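Local coordinates for GTPase-activating protein BEM3 (Saccharomyces cerevisiae S288C, PDB 6FSF) that acts as a GTPase-activating protein for CDC42, here represented by its tandem PX and PH domains, and binds phosphatidylinositol 3-phosphate, at residues A[181-185]-A[208-212]. Residues are numbered along the deposited sequence; the frame is centred on the assembly and turned at random.
Sequences ETIKL and LITEH
At one end of the PH-domain beta sandwich, where the bent seven-stranded sheet folds over on itself and its two halves face each other, E211 reaches across from strand 206-211 to strand 179-184. Its carboxylate oxygen OE2 accepts a hydrogen bond from the backbone N of K184, 2.6 Å away and almost straight, with an N-H···O angle of 174°; the bond runs nearly along the C-O axis of that oxygen. Glutamate suits the place because it is both long and an acceptor: the CA atoms of K184 and E211 are 7.0 Å apart, too far for main chain to pair with main chain. The side chain bridges this interval by extending, CG lying anti to the backbone N (chi1 -170°) and the next carbons continuing in line. Strand 179-184 spends its other hydrogen-bonding side on 170-174, where I183 pairs with L171, so the carboxylate stands in for a strand neighbour at this outermost strand. In the PH fold the two strands belong to the opposing halves of the sandwich, 179-184 following 170-174 and 206-211 lying between 221-226 and 188-193; the axes of the short segments 181-184 and 208-211 cross at 77° and come within 8.1 Å. Deeper between the two halves the contact becomes apolar. I183 and I209 both point inward and meet through methyl groups, CG2 to CG2 at 4.2 Å; branched isoleucines suit beta strands and fill the space between the two halves, and Y223 also packs on I183. The methyl CD1 of I183 lies over one face of the carboxylate, 3.1 Å from OE1 of E211, short enough that the exact placing of the methyl is doubtful. Of the K184 side chain, CB alone comes near the carboxylate, 3.5 Å from OE2 of E211, while the rest of its aliphatic chain leads its amine away into an exposed position.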
# COMPACT_ATOMS: atom_id res chain seq x y z
N GLU A 181 14.55 -14.16 8.01
CA GLU A 181 13.86 -14.76 9.15
C GLU A 181 13.06 -15.97 8.66
O GLU A 181 12.50 -15.94 7.57
CB GLU A 181 12.93 -13.77 9.85
CG GLU A 181 13.62 -12.72 10.73
CD GLU A 181 13.91 -11.42 10.01
OE1 GLU A 181 14.55 -10.53 10.61
OE2 GLU A 181 13.49 -11.28 8.83
N THR A 182 13.01 -17.01 9.49
CA THR A 182 12.25 -18.22 9.19
C THR A 182 11.63 -18.73 10.48
O THR A 182 12.34 -18.86 11.49
CB THR A 182 13.15 -19.30 8.55
OG1 THR A 182 13.93 -18.71 7.50
CG2 THR A 182 12.32 -20.43 7.96
N ILE A 183 10.33 -19.00 10.46
CA ILE A 183 9.56 -19.20 11.69
C ILE A 183 8.72 -20.47 11.61
O ILE A 183 8.05 -20.73 10.60
CB ILE A 183 8.67 -17.97 11.97
CG1 ILE A 183 9.53 -16.86 12.53
CG2 ILE A 183 7.57 -18.31 12.96
CD1 ILE A 183 10.51 -17.37 13.59
N LYS A 184 8.76 -21.25 12.69
CA LYS A 184 7.89 -22.41 12.85
C LYS A 184 6.63 -22.00 13.59
O LYS A 184 6.71 -21.43 14.69
CB LYS A 184 8.62 -23.52 13.62
CG LYS A 184 9.46 -24.45 12.77
CD LYS A 184 10.28 -25.35 13.68
CE LYS A 184 10.39 -26.77 13.13
NZ LYS A 184 11.14 -27.63 14.09
N LEU A 185 5.47 -22.29 13.01
CA LEU A 185 4.21 -21.97 13.68
C LEU A 185 3.87 -22.99 14.76
O LEU A 185 3.18 -22.65 15.72
CB LEU A 185 3.07 -21.88 12.67
CG LEU A 185 2.76 -20.51 12.08
CD1 LEU A 185 3.83 -20.08 11.08
CD2 LEU A 185 1.38 -20.50 11.43
N LEU A 208 1.76 -10.60 17.85
CA LEU A 208 3.04 -11.08 18.37
C LEU A 208 3.16 -12.58 18.14
O LEU A 208 2.24 -13.34 18.48
CB LEU A 208 3.19 -10.76 19.86
CG LEU A 208 4.35 -11.44 20.59
CD1 LEU A 208 5.67 -11.06 19.94
CD2 LEU A 208 4.34 -11.10 22.07
N ILE A 209 4.29 -13.01 17.58
CA ILE A 209 4.61 -14.42 17.40
C ILE A 209 5.77 -14.75 18.33
O ILE A 209 6.87 -14.19 18.18
CB ILE A 209 4.95 -14.74 15.94
CG1 ILE A 209 3.78 -14.36 15.03
CG2 ILE A 209 5.28 -16.21 15.79
CD1 ILE A 209 3.98 -14.75 13.58
N THR A 210 5.54 -15.65 19.28
CA THR A 210 6.53 -16.04 20.28
C THR A 210 6.95 -17.48 20.01
O THR A 210 6.25 -18.42 20.40
CB THR A 210 5.98 -15.88 21.69
OG1 THR A 210 5.50 -14.54 21.87
CG2 THR A 210 7.07 -16.16 22.72
N GLU A 211 8.10 -17.65 19.36
CA GLU A 211 8.56 -18.96 18.91
C GLU A 211 9.41 -19.62 19.99
O GLU A 211 10.40 -19.04 20.44
CB GLU A 211 9.35 -18.83 17.61
CG GLU A 211 9.66 -20.16 16.93
CD GLU A 211 10.59 -20.01 15.75
OE1 GLU A 211 11.59 -19.26 15.86
OE2 GLU A 211 10.32 -20.62 14.70
N HIS A 212 9.03 -20.84 20.38
CA HIS A 212 9.78 -21.59 21.38
C HIS A 212 10.63 -22.67 20.73
O HIS A 212 11.51 -22.38 19.91
CB HIS A 212 8.83 -22.21 22.40
CG HIS A 212 7.90 -21.23 23.04
ND1 HIS A 212 8.32 -20.02 23.55
CD2 HIS A 212 6.56 -21.28 23.25
CE1 HIS A 212 7.28 -19.37 24.04
NE2 HIS A 212 6.20 -20.11 23.87